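PDB 5H4E: beta 1-3 glucanase from Clostridium beijerinckii NCIMB 8052, which probably hydrolyses the beta-1,3-glycosidic bonds of beta-1,3-glucans, as a glycoside hydrolase of family 64. Local coordinates for residues 205-209 with 330-334; 154-158 with 333-337; 8-13 with 85-90; 164-170 with 365-371. One frame throughout, in Å; residues are numbered along the deposited sequence.

Interaction 1 (205-209 with 330-334); sequences RIYAP and ANYFA
A buried, largely apolar contact sets the ring of F333, in the first turn of helix 332-339, against the end of the short strand 206-207 and the A208-P209 segment that follows it. A208 meets the ring from above: its CA lies 3.6 Å from the centroid of the F333 ring, 14° off the normal, a CH-pi contact over one face. The methyl reinforces it, A208 CB lying 3.7 Å from F333 CE1. I206 comes in at another place, with its CG2 branch at the ring edge, near the plane, 3.9 Å from F333 CE2. P209 closes the base of the side chain, its CD 3.7 Å from F333 CG, and the two side chains cross obliquely. The ring reaches this position because CG of F333 stands anti to the backbone N (chi1 172°), which sends it out of the helix toward the strand. Strand 206-207 pairs with 157-158 in a two-stranded antiparallel ladder, and the present contact involves 206-207 and the residues just after it. N331 is the N-cap of the helix: its OD1 accepts from A334 N at 2.9 Å, with the donor well above the carbonyl plane. The same OD1 lies 3.9 Å from P209 CG, while ND2 is held by N308. Y189 of helix 182-192 and F197 of helix 195-198 also touch F333. Within this apolar setting the carbonyl of Y207 is buried and has no hydrogen-bonding partner in the model; its O lies 3.5 Å from F333 CE2.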
loop_
_atom_site.group_PDB
_atom_site.type_symbol
_atom_site.label_atom_id
_atom_site.label_comp_id
_atom_site.label_asym_id
_atom_site.label_seq_id
_atom_site.Cartn_x
_atom_site.Cartn_y
_atom_site.Cartn_z
ATOM N N ARG A 205 -0.306 10.724 12.301
ATOM C CA ARG A 205 -0.806 9.591 11.519
ATOM C C ARG A 205 -1.034 8.375 12.413
ATOM O O ARG A 205 -0.545 8.319 13.543
ATOM C CB ARG A 205 0.173 9.235 10.388
ATOM C CG ARG A 205 1.441 8.488 10.846
ATOM C CD ARG A 205 2.621 8.718 9.909
ATOM N NE ARG A 205 3.015 10.124 9.955
ATOM C CZ ARG A 205 2.969 10.965 8.928
ATOM N NH1 ARG A 205 3.325 12.230 9.117
ATOM N NH2 ARG A 205 2.594 10.546 7.721
ATOM N N ILE A 206 -1.774 7.396 11.909
ATOM C CA ILE A 206 -1.841 6.098 12.572
ATOM C C ILE A 206 -0.956 5.107 11.825
ATOM O O ILE A 206 -1.132 4.884 10.622
ATOM C CB ILE A 206 -3.276 5.543 12.632
ATOM C CG1 ILE A 206 -4.214 6.556 13.293
ATOM C CG2 ILE A 206 -3.296 4.199 13.394
ATOM C CD1 ILE A 206 -5.702 6.217 13.119
ATOM N N TYR A 207 -0.003 4.514 12.532
ATOM C CA TYR A 207 0.908 3.565 11.912
ATOM C C TYR A 207 0.248 2.221 11.738
ATOM O O TYR A 207 -0.459 1.750 12.619
ATOM C CB TYR A 207 2.189 3.418 12.749
ATOM C CG TYR A 207 2.988 4.697 12.726
ATOM C CD1 TYR A 207 3.811 4.989 11.651
ATOM C CD2 TYR A 207 2.888 5.630 13.759
ATOM C CE1 TYR A 207 4.525 6.165 11.594
ATOM C CE2 TYR A 207 3.597 6.827 13.706
ATOM C CZ TYR A 207 4.420 7.079 12.628
ATOM O OH TYR A 207 5.135 8.254 12.564
ATOM N N ALA A 208 0.462 1.609 10.583
ATOM C CA ALA A 208 0.159 0.199 10.456
ATOM C C ALA A 208 0.981 -0.573 11.491
ATOM O O ALA A 208 2.020 -0.076 11.970
ATOM C CB ALA A 208 0.443 -0.275 9.028
ATOM N N PRO A 209 0.514 -1.777 11.874
ATOM C CA PRO A 209 1.103 -2.511 13.008
ATOM C C PRO A 209 2.631 -2.634 12.998
ATOM O O PRO A 209 3.274 -2.348 14.010
ATOM C CB PRO A 209 0.458 -3.892 12.886
ATOM C CG PRO A 209 -0.925 -3.587 12.377
ATOM C CD PRO A 209 -0.700 -2.449 11.368
ATOM N N ALA A 330 -6.131 -10.786 14.967
ATOM C CA ALA A 330 -6.439 -10.446 13.587
ATOM C C ALA A 330 -5.889 -9.058 13.320
ATOM O O ALA A 330 -5.498 -8.358 14.256
ATOM C CB ALA A 330 -7.941 -10.494 13.341
ATOM N N ASN A 331 -5.864 -8.649 12.061
ATOM C CA ASN A 331 -5.344 -7.316 11.748
ATOM C C ASN A 331 -6.446 -6.271 11.934
ATOM O O ASN A 331 -7.087 -5.846 10.977
ATOM C CB ASN A 331 -4.770 -7.276 10.333
ATOM C CG ASN A 331 -3.882 -6.080 10.106
ATOM O OD1 ASN A 331 -4.156 -5.008 10.624
ATOM N ND2 ASN A 331 -2.801 -6.260 9.338
ATOM N N TYR A 332 -6.668 -5.868 13.179
ATOM C CA TYR A 332 -7.759 -4.936 13.483
ATOM C C TYR A 332 -7.518 -3.531 12.932
ATOM O O TYR A 332 -8.461 -2.777 12.694
ATOM C CB TYR A 332 -7.994 -4.899 14.997
ATOM C CG TYR A 332 -8.663 -6.176 15.461
ATOM C CD1 TYR A 332 -10.016 -6.396 15.199
ATOM C CD2 TYR A 332 -7.942 -7.181 16.094
ATOM C CE1 TYR A 332 -10.648 -7.563 15.599
ATOM C CE2 TYR A 332 -8.574 -8.364 16.517
ATOM C CZ TYR A 332 -9.926 -8.543 16.253
ATOM O OH TYR A 332 -10.583 -9.691 16.650
ATOM N N PHE A 333 -6.259 -3.194 12.715
ATOM C CA PHE A 333 -5.924 -1.993 11.941
ATOM C C PHE A 333 -6.572 -2.082 10.536
ATOM O O PHE A 333 -7.331 -1.197 10.132
ATOM C CB PHE A 333 -4.398 -1.834 11.866
ATOM C CG PHE A 333 -3.916 -0.739 10.933
ATOM C CD1 PHE A 333 -3.648 -1.014 9.595
ATOM C CD2 PHE A 333 -3.707 0.556 11.404
ATOM C CE1 PHE A 333 -3.199 -0.016 8.726
ATOM C CE2 PHE A 333 -3.249 1.569 10.543
ATOM C CZ PHE A 333 -2.995 1.280 9.203
ATOM N N ALA A 334 -6.300 -3.165 9.816
ATOM C CA ALA A 334 -6.839 -3.335 8.466
ATOM C C ALA A 334 -8.363 -3.301 8.481
ATOM O O ALA A 334 -8.990 -2.631 7.659
ATOM C CB ALA A 334 -6.353 -4.646 7.853
#

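Interaction 2 (154-158 with 333-337); sequences RVDQF and FAKFW
F158 CG lies anti to the backbone N (chi1 173°) and W337 CG lies anti to its own carbonyl carbon, beside the N (chi1 -55°); together these torsions bring the two rings face to face. The result is an offset aromatic stack between strand 157-158 and helix 332-339, with the F158 ring and the six-membered ring of W337 4.5 Å apart at their centroids and their planes 14° from parallel. The overlap is partial but close: W337 CH2 sits over one face of F158, toward its rim, 3.2 Å from F158 CG. At the other end of the indole, R154 lays its aliphatic chain over the face of the five-membered ring, CG standing 4.0 Å from that ring's centroid in a CH-pi contact. The R154 chain bends at chi2, so CB and CG pack on the indole while the charged end is paired with D178 and E137 through salt bridges from NH2. On the face opposite R154 CG lies F336 CD1 of the same helix as W337, so the indole is held between R154 and F336. One helical turn before W337, F333 presents a ring face to the indole nitrogen: W337 NE1 stands over its centre, 3.2 Å above the plane. The edge of that F333 ring is met by a backbone carbonyl, R154 O lying in the ring plane 3.1 Å from F333 CE1.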
loop_
_atom_site.group_PDB
_atom_site.type_symbol
_atom_site.label_atom_id
_atom_site.label_comp_id
_atom_site.label_asym_id
_atom_site.label_seq_id
_atom_site.Cartn_x
_atom_site.Cartn_y
_atom_site.Cartn_z
ATOM N N ARG A 154 -3.536 1.916 2.758
ATOM C CA ARG A 154 -3.316 2.069 4.194
ATOM C C ARG A 154 -2.351 1.004 4.682
ATOM O O ARG A 154 -2.374 0.623 5.844
ATOM C CB ARG A 154 -4.632 1.984 4.979
ATOM C CG ARG A 154 -5.279 3.338 5.229
ATOM C CD ARG A 154 -5.668 4.003 3.914
ATOM N NE ARG A 154 -6.050 5.405 4.084
ATOM C CZ ARG A 154 -5.194 6.420 4.121
ATOM N NH1 ARG A 154 -3.882 6.201 4.001
ATOM N NH2 ARG A 154 -5.646 7.659 4.269
ATOM N N VAL A 155 -1.485 0.529 3.799
ATOM C CA VAL A 155 -0.574 -0.549 4.165
ATOM C C VAL A 155 0.466 -0.068 5.180
ATOM O O VAL A 155 0.849 -0.812 6.073
ATOM C CB VAL A 155 0.102 -1.129 2.908
ATOM C CG1 VAL A 155 1.245 -2.066 3.281
ATOM C CG2 VAL A 155 -0.947 -1.869 2.080
ATOM N N ASP A 156 0.882 1.190 5.065
ATOM C CA ASP A 156 1.873 1.756 5.983
ATOM C C ASP A 156 1.264 2.673 7.043
ATOM O O ASP A 156 1.762 2.749 8.170
ATOM C CB ASP A 156 2.939 2.544 5.205
ATOM C CG ASP A 156 3.970 1.647 4.543
ATOM O OD1 ASP A 156 3.943 0.432 4.769
ATOM O OD2 ASP A 156 4.829 2.165 3.803
ATOM N N GLN A 157 0.190 3.374 6.689
ATOM C CA GLN A 157 -0.325 4.437 7.546
ATOM C C GLN A 157 -1.742 4.893 7.190
ATOM O O GLN A 157 -2.246 4.616 6.091
ATOM C CB GLN A 157 0.607 5.657 7.472
ATOM C CG GLN A 157 0.663 6.201 6.063
ATOM C CD GLN A 157 1.184 7.628 5.974
ATOM O OE1 GLN A 157 2.150 7.996 6.641
ATOM N NE2 GLN A 157 0.545 8.434 5.134
ATOM N N PHE A 158 -2.366 5.594 8.135
ATOM C CA PHE A 158 -3.433 6.537 7.837
ATOM C C PHE A 158 -3.035 7.924 8.314
ATOM O O PHE A 158 -2.836 8.134 9.523
ATOM C CB PHE A 158 -4.746 6.153 8.502
ATOM C CG PHE A 158 -5.812 7.205 8.353
ATOM C CD1 PHE A 158 -6.635 7.218 7.239
ATOM C CD2 PHE A 158 -5.971 8.196 9.305
ATOM C CE1 PHE A 158 -7.601 8.207 7.081
ATOM C CE2 PHE A 158 -6.930 9.183 9.162
ATOM C CZ PHE A 158 -7.742 9.197 8.045
ATOM N N PHE A 333 -6.259 -3.194 12.715
ATOM C CA PHE A 333 -5.924 -1.993 11.941
ATOM C C PHE A 333 -6.572 -2.082 10.536
ATOM O O PHE A 333 -7.331 -1.197 10.132
ATOM C CB PHE A 333 -4.398 -1.834 11.866
ATOM C CG PHE A 333 -3.916 -0.739 10.933
ATOM C CD1 PHE A 333 -3.648 -1.014 9.595
ATOM C CD2 PHE A 333 -3.707 0.556 11.404
ATOM C CE1 PHE A 333 -3.199 -0.016 8.726
ATOM C CE2 PHE A 333 -3.249 1.569 10.543
ATOM C CZ PHE A 333 -2.995 1.280 9.203
ATOM N N ALA A 334 -6.300 -3.165 9.816
ATOM C CA ALA A 334 -6.839 -3.335 8.466
ATOM C C ALA A 334 -8.363 -3.301 8.481
ATOM O O ALA A 334 -8.990 -2.631 7.659
ATOM C CB ALA A 334 -6.353 -4.646 7.853
ATOM N N LYS A 335 -8.948 -4.037 9.418
ATOM C CA LYS A 335 -10.407 -4.105 9.534
ATOM C C LYS A 335 -11.018 -2.713 9.723
ATOM O O LYS A 335 -12.057 -2.408 9.122
ATOM C CB LYS A 335 -10.796 -5.040 10.678
ATOM C CG LYS A 335 -12.290 -5.038 11.081
ATOM C CD LYS A 335 -13.268 -5.398 9.949
ATOM C CE LYS A 335 -14.677 -5.703 10.525
ATOM N NZ LYS A 335 -15.705 -5.932 9.450
ATOM N N PHE A 336 -10.378 -1.855 10.520
ATOM C CA PHE A 336 -10.909 -0.501 10.682
ATOM C C PHE A 336 -11.068 0.231 9.332
ATOM O O PHE A 336 -12.096 0.878 9.082
ATOM C CB PHE A 336 -10.035 0.354 11.618
ATOM C CG PHE A 336 -10.686 1.668 11.977
ATOM C CD1 PHE A 336 -10.365 2.829 11.300
ATOM C CD2 PHE A 336 -11.672 1.717 12.954
ATOM C CE1 PHE A 336 -10.995 4.037 11.609
ATOM C CE2 PHE A 336 -12.300 2.908 13.271
ATOM C CZ PHE A 336 -11.963 4.068 12.595
ATOM N N TRP A 337 -10.072 0.136 8.456
ATOM C CA TRP A 337 -10.157 0.907 7.206
ATOM C C TRP A 337 -11.240 0.303 6.304
ATOM O O TRP A 337 -11.979 1.033 5.649
ATOM C CB TRP A 337 -8.759 1.009 6.535
ATOM C CG TRP A 337 -7.825 1.583 7.565
ATOM C CD1 TRP A 337 -6.751 0.971 8.150
ATOM C CD2 TRP A 337 -7.984 2.842 8.234
ATOM N NE1 TRP A 337 -6.216 1.792 9.123
ATOM C CE2 TRP A 337 -6.961 2.942 9.192
ATOM C CE3 TRP A 337 -8.884 3.909 8.094
ATOM C CZ2 TRP A 337 -6.821 4.055 10.011
ATOM C CZ3 TRP A 337 -8.757 4.998 8.915
ATOM C CH2 TRP A 337 -7.725 5.067 9.861
#

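Interaction 3 (8-13 with 85-90); sequences FVTLQV and SYAYIP
Backbone hydrogen bonds join F8-V13 to S85-P90 as two antiparallel strands of a mixed five-stranded sheet, in which 86-92 is an outermost strand and 9-16 its neighbour. V9 with I89 and L11 with A87 are hydrogen-bonded pairs, each joined by two bonds, as in L11 N to A87 O at 2.7 Å; V13 N adds a bond to S85 O. The non-hydrogen-bonded pairs T10 with Y88 and Q12 with Y86 lie between, where CA-H...O contacts fill in, for instance Y86 CA to L11 O at 3.2 Å.

Apolar contacts are concentrated on the face that carries V9, L11, A87 and I89. V9 CB meets I89 CG1 at 3.9 Å, and L11 CD1 reaches I89 CG2 at the same distance, those two side chains crossing at about a right angle. I30 of strand 26-33 and M141 of strand 136-144 pack against this face. At one end the F8 ring lies obliquely beside P90, its CE2 4.0 Å from P90 CB.

The other face carries T10, Q12, Y86 and Y88, and includes polar contacts. T10 OG1, bonded to P3 O, runs alongside the Y88 ring, 3.4 Å from CD1. Q12 bends at chi2 (74°) and turns its amide back, so that NE2 donates to S85 OG at 2.8 Å and to the carbonyl of V13, both acceptors lying in the amide plane. Two donations from one nitrogen would fix that amide's rotation and tie Q12, within strand 9-16, to S85, just before its partner strand; this face thus mixes hydrogen bonds with aromatic packing, whereas the V9/L11/A87/I89 face is apolar.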
loop_
_atom_site.group_PDB
_atom_site.type_symbol
_atom_site.label_atom_id
_atom_site.label_comp_id
_atom_site.label_asym_id
_atom_site.label_seq_id
_atom_site.Cartn_x
_atom_site.Cartn_y
_atom_site.Cartn_z
ATOM N N PHE A 8 -2.449 9.813 -23.226
ATOM C CA PHE A 8 -2.128 9.939 -21.804
ATOM C C PHE A 8 -3.348 9.674 -20.949
ATOM O O PHE A 8 -4.474 9.668 -21.443
ATOM C CB PHE A 8 -1.590 11.336 -21.487
ATOM C CG PHE A 8 -0.255 11.617 -22.092
ATOM C CD1 PHE A 8 -0.142 11.949 -23.436
ATOM C CD2 PHE A 8 0.891 11.545 -21.320
ATOM C CE1 PHE A 8 1.100 12.208 -24.005
ATOM C CE2 PHE A 8 2.137 11.806 -21.879
ATOM C CZ PHE A 8 2.241 12.136 -23.225
ATOM N N VAL A 9 -3.113 9.429 -19.667
ATOM C CA VAL A 9 -4.171 9.454 -18.658
ATOM C C VAL A 9 -3.947 10.681 -17.781
ATOM O O VAL A 9 -2.812 11.016 -17.441
ATOM C CB VAL A 9 -4.185 8.175 -17.785
ATOM C CG1 VAL A 9 -5.139 8.335 -16.600
ATOM C CG2 VAL A 9 -4.570 6.955 -18.624
ATOM N N THR A 10 -5.018 11.375 -17.438
ATOM C CA THR A 10 -4.886 12.514 -16.544
ATOM C C THR A 10 -5.264 12.109 -15.123
ATOM O O THR A 10 -6.270 11.429 -14.905
ATOM C CB THR A 10 -5.762 13.694 -17.009
ATOM O OG1 THR A 10 -5.370 14.070 -18.334
ATOM C CG2 THR A 10 -5.618 14.893 -16.070
ATOM N N LEU A 11 -4.436 12.523 -14.168
ATOM C CA LEU A 11 -4.724 12.378 -12.752
ATOM C C LEU A 11 -5.016 13.760 -12.153
ATOM O O LEU A 11 -4.126 14.595 -12.042
ATOM C CB LEU A 11 -3.547 11.707 -12.050
ATOM C CG LEU A 11 -3.057 10.416 -12.712
ATOM C CD1 LEU A 11 -1.816 9.923 -12.016
ATOM C CD2 LEU A 11 -4.142 9.329 -12.705
ATOM N N GLN A 12 -6.271 14.005 -11.792
ATOM C CA GLN A 12 -6.686 15.319 -11.315
ATOM C C GLN A 12 -6.720 15.353 -9.793
ATOM O O GLN A 12 -7.431 14.563 -9.184
ATOM C CB GLN A 12 -8.068 15.675 -11.876
ATOM C CG GLN A 12 -8.671 16.959 -11.311
ATOM C CD GLN A 12 -7.986 18.195 -11.873
ATOM O OE1 GLN A 12 -7.976 18.415 -13.088
ATOM N NE2 GLN A 12 -7.378 18.984 -11.000
ATOM N N VAL A 13 -5.954 16.255 -9.174
ATOM C CA VAL A 13 -6.057 16.416 -7.721
ATOM C C VAL A 13 -7.268 17.291 -7.411
ATOM O O VAL A 13 -7.453 18.348 -8.024
ATOM C CB VAL A 13 -4.781 17.044 -7.089
ATOM C CG1 VAL A 13 -4.935 17.149 -5.566
ATOM C CG2 VAL A 13 -3.541 16.211 -7.425
ATOM N N SER A 85 -2.895 21.566 -11.169
ATOM C CA SER A 85 -3.674 20.752 -10.237
ATOM C C SER A 85 -3.824 19.311 -10.706
ATOM O O SER A 85 -4.431 18.482 -10.026
ATOM C CB SER A 85 -5.060 21.363 -10.034
ATOM O OG SER A 85 -5.803 21.323 -11.253
ATOM N N TYR A 86 -3.274 19.022 -11.875
ATOM C CA TYR A 86 -3.423 17.714 -12.498
ATOM C C TYR A 86 -2.077 17.246 -13.044
ATOM O O TYR A 86 -1.191 18.055 -13.321
ATOM C CB TYR A 86 -4.457 17.768 -13.625
ATOM C CG TYR A 86 -4.112 18.832 -14.648
ATOM C CD1 TYR A 86 -4.550 20.142 -14.485
ATOM C CD2 TYR A 86 -3.299 18.541 -15.746
ATOM C CE1 TYR A 86 -4.206 21.137 -15.403
ATOM C CE2 TYR A 86 -2.946 19.533 -16.672
ATOM C CZ TYR A 86 -3.409 20.824 -16.492
ATOM O OH TYR A 86 -3.078 21.807 -17.396
ATOM N N ALA A 87 -1.952 15.936 -13.208
ATOM C CA ALA A 87 -0.795 15.320 -13.838
ATOM C C ALA A 87 -1.208 14.516 -15.071
ATOM O O ALA A 87 -2.308 13.951 -15.112
ATOM C CB ALA A 87 -0.080 14.426 -12.843
ATOM N N TYR A 88 -0.344 14.485 -16.080
ATOM C CA TYR A 88 -0.490 13.531 -17.185
ATOM C C TYR A 88 0.444 12.365 -16.954
ATOM O O TYR A 88 1.595 12.583 -16.597
ATOM C CB TYR A 88 -0.153 14.165 -18.537
ATOM C CG TYR A 88 -0.976 15.364 -18.924
ATOM C CD1 TYR A 88 -2.303 15.217 -19.316
ATOM C CD2 TYR A 88 -0.417 16.639 -18.939
ATOM C CE1 TYR A 88 -3.057 16.303 -19.698
ATOM C CE2 TYR A 88 -1.167 17.740 -19.318
ATOM C CZ TYR A 88 -2.484 17.560 -19.700
ATOM O OH TYR A 88 -3.249 18.630 -20.073
ATOM N N ILE A 89 -0.023 11.130 -17.145
ATOM C CA ILE A 89 0.917 10.004 -17.180
ATOM C C ILE A 89 0.817 9.246 -18.491
ATOM O O ILE A 89 -0.274 9.125 -19.072
ATOM C CB ILE A 89 0.712 8.983 -16.004
ATOM C CG1 ILE A 89 -0.720 8.465 -15.967
ATOM C CG2 ILE A 89 1.076 9.609 -14.669
ATOM C CD1 ILE A 89 -0.857 7.166 -15.192
ATOM N N PRO A 90 1.968 8.755 -18.975
ATOM C CA PRO A 90 2.041 7.796 -20.071
ATOM C C PRO A 90 2.068 6.412 -19.453
ATOM O O PRO A 90 1.925 6.336 -18.230
ATOM C CB PRO A 90 3.368 8.141 -20.737
ATOM C CG PRO A 90 4.240 8.466 -19.560
ATOM C CD PRO A 90 3.321 9.149 -18.528
#

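Interaction 4 (164-170 with 365-371); sequences IQLVGNS and DPKYAII
Strands 164-168 and 366-371 run antiparallel, their axes 170° apart in direction and 4.6 Å apart at closest approach, with a classic beta bulge where K367 and Y368 both face V167. There V167 O accepts from two backbone donors, K367 N at 2.9 Å and Y368 N at 3.2 Å, and the register slips by one residue before G168 meets P366. Y368 takes its CG between the backbone N and carbonyl carbon (chi1 67°), which lays the phenol beside V167: V167 CB stands 3.9 Å from the ring centroid, over one face. On the same side of the sheet Q165 runs alongside I370, and its NE2 is bonded to N173. The other side is apolar, L166 CD1 lying 4.1 Å from A369 CB and I164 CG2 contacting the same methyl; L361 of strand 361-363 also packs on I164 and L166. Past the bulge, contact becomes polar. N169 N donates to D365 O, and S170 OG donates at 2.7 Å to the syn lone pair of D365 OD2. Water 2 links D365 OD1 to S170 N, while water 1 joins N169 O to K367 NZ. The D365 carboxylate is thus gripped on both oxygens, which would limit its rotation at this exposed end, whereas the buried part combines apolar side-chain contacts with backbone bonds, two between Q165 and I370 and one from V167 N to Y368 O.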
loop_
_atom_site.group_PDB
_atom_site.type_symbol
_atom_site.label_atom_id
_atom_site.label_comp_id
_atom_site.label_asym_id
_atom_site.label_seq_id
_atom_site.Cartn_x
_atom_site.Cartn_y
_atom_site.Cartn_z
ATOM N N ILE A 164 -10.131 7.750 -4.578
ATOM C CA ILE A 164 -9.825 7.946 -5.975
ATOM C C ILE A 164 -11.025 7.517 -6.802
ATOM O O ILE A 164 -11.633 6.475 -6.536
ATOM C CB ILE A 164 -8.553 7.145 -6.388
ATOM C CG1 ILE A 164 -7.351 7.585 -5.535
ATOM C CG2 ILE A 164 -8.279 7.269 -7.911
ATOM C CD1 ILE A 164 -6.128 6.686 -5.685
ATOM N N GLN A 165 -11.368 8.337 -7.786
ATOM C CA GLN A 165 -12.364 7.960 -8.786
ATOM C C GLN A 165 -11.676 7.652 -10.101
ATOM O O GLN A 165 -11.035 8.523 -10.675
ATOM C CB GLN A 165 -13.388 9.078 -8.989
ATOM C CG GLN A 165 -14.370 8.804 -10.148
ATOM C CD GLN A 165 -15.237 10.015 -10.474
ATOM O OE1 GLN A 165 -14.960 11.127 -10.022
ATOM N NE2 GLN A 165 -16.300 9.798 -11.247
ATOM N N LEU A 166 -11.812 6.424 -10.591
ATOM C CA LEU A 166 -11.216 6.068 -11.867
ATOM C C LEU A 166 -12.309 5.979 -12.916
ATOM O O LEU A 166 -13.331 5.304 -12.711
ATOM C CB LEU A 166 -10.451 4.731 -11.787
ATOM C CG LEU A 166 -9.912 4.221 -13.133
ATOM C CD1 LEU A 166 -8.903 5.212 -13.738
ATOM C CD2 LEU A 166 -9.289 2.822 -13.012
ATOM N N VAL A 167 -12.084 6.662 -14.033
ATOM C CA VAL A 167 -13.070 6.738 -15.100
ATOM C C VAL A 167 -12.474 6.183 -16.385
ATOM O O VAL A 167 -11.440 6.670 -16.866
ATOM C CB VAL A 167 -13.543 8.198 -15.336
ATOM C CG1 VAL A 167 -14.542 8.261 -16.506
ATOM C CG2 VAL A 167 -14.141 8.780 -14.054
ATOM N N GLY A 168 -13.124 5.167 -16.936
ATOM C CA GLY A 168 -12.655 4.565 -18.167
ATOM C C GLY A 168 -13.212 5.276 -19.387
ATOM O O GLY A 168 -14.109 6.107 -19.276
ATOM N N ASN A 169 -12.665 4.950 -20.557
ATOM C CA ASN A 169 -13.148 5.517 -21.810
ATOM C C ASN A 169 -14.503 4.991 -22.261
ATOM O O ASN A 169 -15.136 5.587 -23.137
ATOM C CB ASN A 169 -12.129 5.259 -22.927
ATOM C CG ASN A 169 -11.008 6.277 -22.935
ATOM O OD1 ASN A 169 -11.254 7.481 -22.962
ATOM N ND2 ASN A 169 -9.771 5.799 -22.916
ATOM N N SER A 170 -14.950 3.869 -21.701
ATOM C CA SER A 170 -16.135 3.209 -22.268
ATOM C C SER A 170 -17.102 2.609 -21.255
ATOM O O SER A 170 -17.774 1.612 -21.559
ATOM C CB SER A 170 -15.705 2.099 -23.240
ATOM O OG SER A 170 -15.007 1.062 -22.565
ATOM N N ASP A 365 -9.033 0.464 -20.412
ATOM C CA ASP A 365 -9.001 1.667 -21.239
ATOM C C ASP A 365 -9.233 2.939 -20.425
ATOM O O ASP A 365 -10.256 3.588 -20.557
ATOM C CB ASP A 365 -10.047 1.558 -22.364
ATOM C CG ASP A 365 -11.477 1.362 -21.837
ATOM O OD1 ASP A 365 -11.656 0.847 -20.703
ATOM O OD2 ASP A 365 -12.429 1.724 -22.570
ATOM N N PRO A 366 -8.262 3.305 -19.583
ATOM C CA PRO A 366 -8.425 4.435 -18.666
ATOM C C PRO A 366 -8.496 5.774 -19.392
ATOM O O PRO A 366 -7.789 5.969 -20.385
ATOM C CB PRO A 366 -7.163 4.352 -17.797
ATOM C CG PRO A 366 -6.153 3.724 -18.691
ATOM C CD PRO A 366 -6.911 2.725 -19.510
ATOM N N LYS A 367 -9.345 6.673 -18.894
ATOM C CA LYS A 367 -9.464 8.038 -19.406
ATOM C C LYS A 367 -8.841 9.023 -18.426
ATOM O O LYS A 367 -7.909 9.759 -18.768
ATOM C CB LYS A 367 -10.932 8.389 -19.637
ATOM C CG LYS A 367 -11.177 9.686 -20.381
ATOM C CD LYS A 367 -12.676 9.902 -20.522
ATOM C CE LYS A 367 -13.006 11.117 -21.361
ATOM N NZ LYS A 367 -14.426 11.053 -21.829
ATOM N N TYR A 368 -9.350 9.031 -17.199
ATOM C CA TYR A 368 -8.761 9.875 -16.166
ATOM C C TYR A 368 -9.122 9.363 -14.778
ATOM O O TYR A 368 -10.035 8.544 -14.627
ATOM C CB TYR A 368 -9.209 11.341 -16.328
ATOM C CG TYR A 368 -10.688 11.577 -16.079
ATOM C CD1 TYR A 368 -11.599 11.583 -17.135
ATOM C CD2 TYR A 368 -11.172 11.816 -14.794
ATOM C CE1 TYR A 368 -12.943 11.802 -16.918
ATOM C CE2 TYR A 368 -12.529 12.027 -14.568
ATOM C CZ TYR A 368 -13.402 12.022 -15.639
ATOM O OH TYR A 368 -14.746 12.236 -15.427
ATOM N N ALA A 369 -8.406 9.867 -13.769
ATOM C CA ALA A 369 -8.775 9.628 -12.374
ATOM C C ALA A 369 -8.812 10.935 -11.603
ATOM O O ALA A 369 -8.057 11.864 -11.897
ATOM C CB ALA A 369 -7.804 8.632 -11.697
ATOM N N ILE A 370 -9.725 11.017 -10.641
ATOM C CA ILE A 370 -9.748 12.135 -9.704
ATOM C C ILE A 370 -9.178 11.684 -8.364
ATOM O O ILE A 370 -9.645 10.694 -7.795
ATOM C CB ILE A 370 -11.173 12.678 -9.442
ATOM C CG1 ILE A 370 -11.898 13.067 -10.741
ATOM C CG2 ILE A 370 -11.117 13.824 -8.433
ATOM C CD1 ILE A 370 -11.251 14.174 -11.499
ATOM N N ILE A 371 -8.182 12.398 -7.852
ATOM C CA ILE A 371 -7.663 12.059 -6.536
ATOM C C ILE A 371 -8.165 13.092 -5.542
ATOM O O ILE A 371 -7.738 14.248 -5.525
ATOM C CB ILE A 371 -6.145 11.951 -6.548
ATOM C CG1 ILE A 371 -5.748 10.954 -7.649
ATOM C CG2 ILE A 371 -5.628 11.465 -5.190
ATOM C CD1 ILE A 371 -4.277 10.903 -7.939
HETATM O O HOH W 1 -14.936 8.418 -23.529
HETATM O O HOH W 2 -14.009 1.953 -19.627
#

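Overall arrangement
The contacts fall into two groups. Interactions 1 and 2 have centres 5 Å apart and share F333; their strands, 206-207 and 157-158, are neighbours in a small ladder, where I206 N lies 2.7 Å from F158 O, so helix 332-339 packs on both. Interactions 3 and 4 belong to one mixed sheet, with centres 10 Å apart: strands 9-16 and 366-374 lie side by side in it, Q12 N being 2.8 Å from A369 O. Between the groups, interactions 2 and 4 approach to about 10 Å at their nearest atoms, while the centres of interactions 1 and 3 are 31 Å apart, on opposite sides of the chain's centre.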